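Local structure of SusD superfamily protein (Bacteroides vulgatus ATCC 8482, 3JQ0) at residues 363-369 and 437-442. The protein probably binds nutrient glycans at the bacterial outer membrane. Numbering follows the deposited sequence.
Sequences RYADCLL and ERLREF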
ATOM      1  N   ARG A 363       1.501  -1.645  -8.498  1.00  7.45           N
ATOM      2  CA  ARG A 363       2.432  -2.541  -9.173  1.00  8.45           C
ATOM      3  C   ARG A 363       1.713  -3.535 -10.032  1.00  7.14           C
ATOM      4  O   ARG A 363       0.555  -3.896  -9.718  1.00  6.88           O
ATOM      5  CB  ARG A 363       3.261  -3.403  -8.053  1.00  9.42           C
ATOM      6  CG  ARG A 363       4.236  -2.627  -7.288  1.00 11.04           C
ATOM      7  CD  ARG A 363       5.243  -3.423  -6.682  1.00  7.91           C
ATOM      8  NE  ARG A 363       4.902  -4.185  -5.494  1.00  6.13           N
ATOM      9  CZ  ARG A 363       4.901  -5.502  -5.417  1.00  5.97           C
ATOM     10  NH1 ARG A 363       4.968  -6.306  -6.463  1.00  6.58           N
ATOM     11  NH2 ARG A 363       4.815  -6.043  -4.213  1.00  6.56           N
ATOM     12  N   TYR A 364       2.378  -4.094 -11.043  1.00  7.24           N
ATOM     13  CA  TYR A 364       1.719  -5.065 -11.886  1.00  7.00           C
ATOM     14  C   TYR A 364       1.250  -6.323 -11.102  1.00  7.09           C
ATOM     15  O   TYR A 364       0.193  -6.861 -11.424  1.00  7.24           O
ATOM     16  CB  TYR A 364       2.570  -5.442 -13.082  1.00  8.11           C
ATOM     17  CG  TYR A 364       1.817  -6.232 -14.116  1.00  8.02           C
ATOM     18  CD1 TYR A 364       0.797  -5.655 -14.833  1.00  9.79           C
ATOM     19  CD2 TYR A 364       2.106  -7.556 -14.394  1.00  9.23           C
ATOM     20  CE1 TYR A 364       0.094  -6.373 -15.781  1.00 11.32           C
ATOM     21  CE2 TYR A 364       1.424  -8.272 -15.353  1.00  9.74           C
ATOM     22  CZ  TYR A 364       0.416  -7.680 -16.048  1.00 10.39           C
ATOM     23  OH  TYR A 364      -0.316  -8.351 -16.996  1.00 12.76           O
ATOM     24  N   ALA A 365       1.977  -6.773 -10.074  1.00  6.96           N
ATOM     25  CA  ALA A 365       1.471  -7.914  -9.298  1.00  6.75           C
ATOM     26  C   ALA A 365       0.117  -7.576  -8.675  1.00  6.31           C
ATOM     27  O   ALA A 365      -0.693  -8.471  -8.434  1.00  7.27           O
ATOM     28  CB  ALA A 365       2.452  -8.357  -8.230  1.00  7.21           C
ATOM     29  N   ASP A 366      -0.082  -6.302  -8.307  1.00  6.33           N
ATOM     30  CA  ASP A 366      -1.360  -5.838  -7.721  1.00  6.67           C
ATOM     31  C   ASP A 366      -2.458  -5.958  -8.772  1.00  6.68           C
ATOM     32  O   ASP A 366      -3.533  -6.487  -8.478  1.00  7.49           O
ATOM     33  CB  ASP A 366      -1.140  -4.388  -7.221  1.00  7.00           C
ATOM     34  CG  ASP A 366      -2.213  -3.828  -6.324  1.00  6.97           C
ATOM     35  OD1 ASP A 366      -3.138  -4.568  -5.931  1.00  7.46           O
ATOM     36  OD2 ASP A 366      -2.064  -2.639  -5.988  1.00  8.14           O
ATOM     37  N   CYS A 367      -2.190  -5.509 -10.000  1.00  6.69           N
ATOM     38  CA  CYS A 367      -3.135  -5.712 -11.103  1.00  7.20           C
ATOM     39  C   CYS A 367      -3.533  -7.196 -11.167  1.00  6.94           C
ATOM     40  O   CYS A 367      -4.694  -7.532 -11.224  1.00  7.32           O
ATOM     41  CB  CYS A 367      -2.481  -5.227 -12.401  1.00  7.60           C
ATOM     42  SG  CYS A 367      -3.437  -5.603 -13.886  1.00  9.80           S
ATOM     43  N   LEU A 368      -2.552  -8.075 -11.243  1.00  6.84           N
ATOM     44  CA  LEU A 368      -2.857  -9.495 -11.408  1.00  6.77           C
ATOM     45  C   LEU A 368      -3.693 -10.055 -10.259  1.00  7.07           C
ATOM     46  O   LEU A 368      -4.632 -10.813 -10.496  1.00  7.25           O
ATOM     47  CB  LEU A 368      -1.557 -10.319 -11.582  1.00  7.81           C
ATOM     48  CG  LEU A 368      -0.768 -10.053 -12.855  1.00  8.52           C
ATOM     49  CD1 LEU A 368       0.468 -10.999 -12.869  1.00 10.83           C
ATOM     50  CD2 LEU A 368      -1.632 -10.207 -14.118  1.00  9.95           C
ATOM     51  N   LEU A 369      -3.333  -9.717  -9.022  1.00  6.71           N
ATOM     52  CA  LEU A 369      -4.038 -10.297  -7.892  1.00  6.89           C
ATOM     53  C   LEU A 369      -5.439  -9.708  -7.718  1.00  6.48           C
ATOM     54  O   LEU A 369      -6.335 -10.410  -7.234  1.00  7.68           O
ATOM     55  CB  LEU A 369      -3.186 -10.223  -6.621  1.00  6.53           C
ATOM     56  CG  LEU A 369      -1.924 -11.117  -6.706  1.00  7.09           C
ATOM     57  CD1 LEU A 369      -1.058 -10.858  -5.466  1.00  7.74           C
ATOM     58  CD2 LEU A 369      -2.259 -12.623  -6.855  1.00  8.93           C
ATOM     59  N   GLU A 437      -1.845 -14.560  -0.824  1.00  6.46           N
ATOM     60  CA  GLU A 437      -0.887 -14.129  -1.840  1.00  6.63           C
ATOM     61  C   GLU A 437      -0.584 -12.641  -1.667  1.00  6.11           C
ATOM     62  O   GLU A 437       0.586 -12.228  -1.755  1.00  6.55           O
ATOM     63  CB  GLU A 437      -1.362 -14.450  -3.238  1.00  6.51           C
ATOM     64  CG  GLU A 437      -0.223 -14.472  -4.244  1.00  6.52           C
ATOM     65  CD  GLU A 437       0.762 -15.594  -3.989  1.00  7.07           C
ATOM     66  OE1 GLU A 437       0.329 -16.674  -3.491  1.00  7.24           O
ATOM     67  OE2 GLU A 437       1.967 -15.400  -4.248  1.00  7.37           O
ATOM     68  N   ARG A 438      -1.605 -11.829  -1.452  1.00  6.20           N
ATOM     69  CA  ARG A 438      -1.417 -10.416  -1.263  1.00  5.84           C
ATOM     70  C   ARG A 438      -0.647 -10.103   0.005  1.00  5.96           C
ATOM     71  O   ARG A 438       0.160  -9.163   0.046  1.00  6.65           O
ATOM     72  CB  ARG A 438      -2.753  -9.645  -1.285  1.00  6.38           C
ATOM     73  CG  ARG A 438      -3.404  -9.627  -2.644  1.00  6.98           C
ATOM     74  CD  ARG A 438      -4.668  -8.781  -2.663  1.00  8.09           C
ATOM     75  NE  ARG A 438      -4.443  -7.384  -2.486  1.00  8.19           N
ATOM     76  CZ  ARG A 438      -4.022  -6.554  -3.407  1.00  7.15           C
ATOM     77  NH1 ARG A 438      -3.724  -6.967  -4.619  1.00  7.43           N
ATOM     78  NH2 ARG A 438      -3.908  -5.254  -3.112  1.00  9.12           N
ATOM     79  N   LEU A 439      -0.867 -10.889   1.058  1.00  6.25           N
ATOM     80  CA  LEU A 439      -0.131 -10.712   2.303  1.00  6.52           C
ATOM     81  C   LEU A 439       1.378 -10.901   2.042  1.00  5.82           C
ATOM     82  O   LEU A 439       2.209 -10.094   2.441  1.00  6.35           O
ATOM     83  CB  LEU A 439      -0.654 -11.657   3.392  1.00  6.20           C
ATOM     84  CG  LEU A 439       0.098 -11.660   4.715  1.00  7.00           C
ATOM     85  CD1 LEU A 439       0.270 -10.303   5.343  1.00  8.87           C
ATOM     86  CD2 LEU A 439      -0.537 -12.651   5.645  1.00  9.08           C
ATOM     87  N   ARG A 440       1.699 -12.007   1.378  1.00  5.75           N
ATOM     88  CA  ARG A 440       3.078 -12.318   1.050  1.00  5.77           C
ATOM     89  C   ARG A 440       3.695 -11.284   0.126  1.00  6.03           C
ATOM     90  O   ARG A 440       4.915 -11.010   0.220  1.00  6.28           O
ATOM     91  CB  ARG A 440       3.144 -13.729   0.425  1.00  6.19           C
ATOM     92  CG  ARG A 440       2.881 -14.828   1.434  1.00  6.42           C
ATOM     93  CD  ARG A 440       2.850 -16.201   0.795  1.00  6.69           C
ATOM     94  NE  ARG A 440       2.761 -17.238   1.822  1.00  6.61           N
ATOM     95  CZ  ARG A 440       2.423 -18.503   1.612  1.00  6.66           C
ATOM     96  NH1 ARG A 440       1.994 -18.906   0.432  1.00  6.80           N
ATOM     97  NH2 ARG A 440       2.479 -19.341   2.634  1.00  7.32           N
ATOM     98  N   GLU A 441       2.932 -10.721  -0.807  1.00  6.14           N
ATOM     99  CA  GLU A 441       3.437  -9.886  -1.869  1.00  5.74           C
ATOM    100  C   GLU A 441       3.641  -8.429  -1.382  1.00  6.26           C
ATOM    101  O   GLU A 441       4.529  -7.752  -1.917  1.00  6.17           O
ATOM    102  CB  GLU A 441       2.431  -9.932  -3.035  1.00  5.92           C
ATOM    103  CG  GLU A 441       2.875  -9.227  -4.290  1.00  6.10           C
ATOM    104  CD  GLU A 441       4.108  -9.808  -5.001  1.00  6.04           C
ATOM    105  OE1 GLU A 441       4.360 -11.019  -4.820  1.00  7.07           O
ATOM    106  OE2 GLU A 441       4.744  -9.034  -5.791  1.00  6.63           O
ATOM    107  N   PHE A 442       2.824  -7.931  -0.450  1.00  5.80           N
ATOM    108  CA  PHE A 442       2.666  -6.506  -0.224  1.00  5.79           C
ATOM    109  C   PHE A 442       3.005  -6.022   1.175  1.00  5.67           C
ATOM    110  O   PHE A 442       2.585  -4.938   1.569  1.00  5.99           O
ATOM    111  CB  PHE A 442       1.244  -6.026  -0.612  1.00  5.58           C
ATOM    112  CG  PHE A 442       0.975  -6.156  -2.099  1.00  6.13           C
ATOM    113  CD1 PHE A 442       1.664  -5.352  -3.004  1.00  7.10           C
ATOM    114  CD2 PHE A 442       0.062  -7.074  -2.585  1.00  6.39           C
ATOM    115  CE1 PHE A 442       1.432  -5.466  -4.384  1.00  7.65           C
ATOM    116  CE2 PHE A 442      -0.158  -7.180  -3.932  1.00  7.58           C
ATOM    117  CZ  PHE A 442       0.565  -6.440  -4.830  1.00  7.67           C
TER
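With CG anti to its carbonyl carbon (chi1 -71°) and the chain bent at chi3, Arg-363 turns its guanidinium toward Glu-441, whose own chain folds at chi2 to bring the carboxylate to meet it. NH1 of Arg-363 donates a nearly straight hydrogen bond of 2.8 Å to the anti lone pair of Glu-441 OE2, which lies in the guanidinium plane; NH2 adds a longer, weak bond to the same oxygen. Arg-392 is a second cationic partner of OE2, and Arg-315 pairs with OE1, which would probably favour the charged form of this buried carboxylate, while Glu-242 and Glu-445 also pair with the Arg-363 guanidinium.

A second salt bridge joins Asp-366 to Arg-438. Both terminal nitrogens of Arg-438 converge end-on upon Asp-366 OD1, NH1 at 2.8 Å and NH2 at 3.0 Å, from one face of the carboxylate and well out of its plane. Gln-370 also donates to OD1, while Asp-451 takes NE of Arg-438, so the guanidinium is held from two directions.

Between the two ion pairs lies the Phe-442 ring. Its CE1 sits 3.4 Å from Arg-363 NH2, over one face of that guanidinium, with the planes inclined by 44°, and its CE2 lies over a face of the Arg-438 guanidinium. Phe-442 CZ rests against the backbone of the other helix, 3.5 Å from Asp-366 CA. Farther along, Leu-369 lays CD2 3.8 Å from Glu-437 CG and packs CD1 against the aliphatic part of Arg-438.

Within the mainly helical SusD fold, this buried contact pairs the start of helix 364-377 with the end of helix 430-441; their local axes run antiparallel, 11.0 Å apart. Helix 383-394 touches both through Val-389 and Arg-392, helix 229-233 packs on Arg-363 and Glu-441, and strand 359-363 leads directly into helix 364-377.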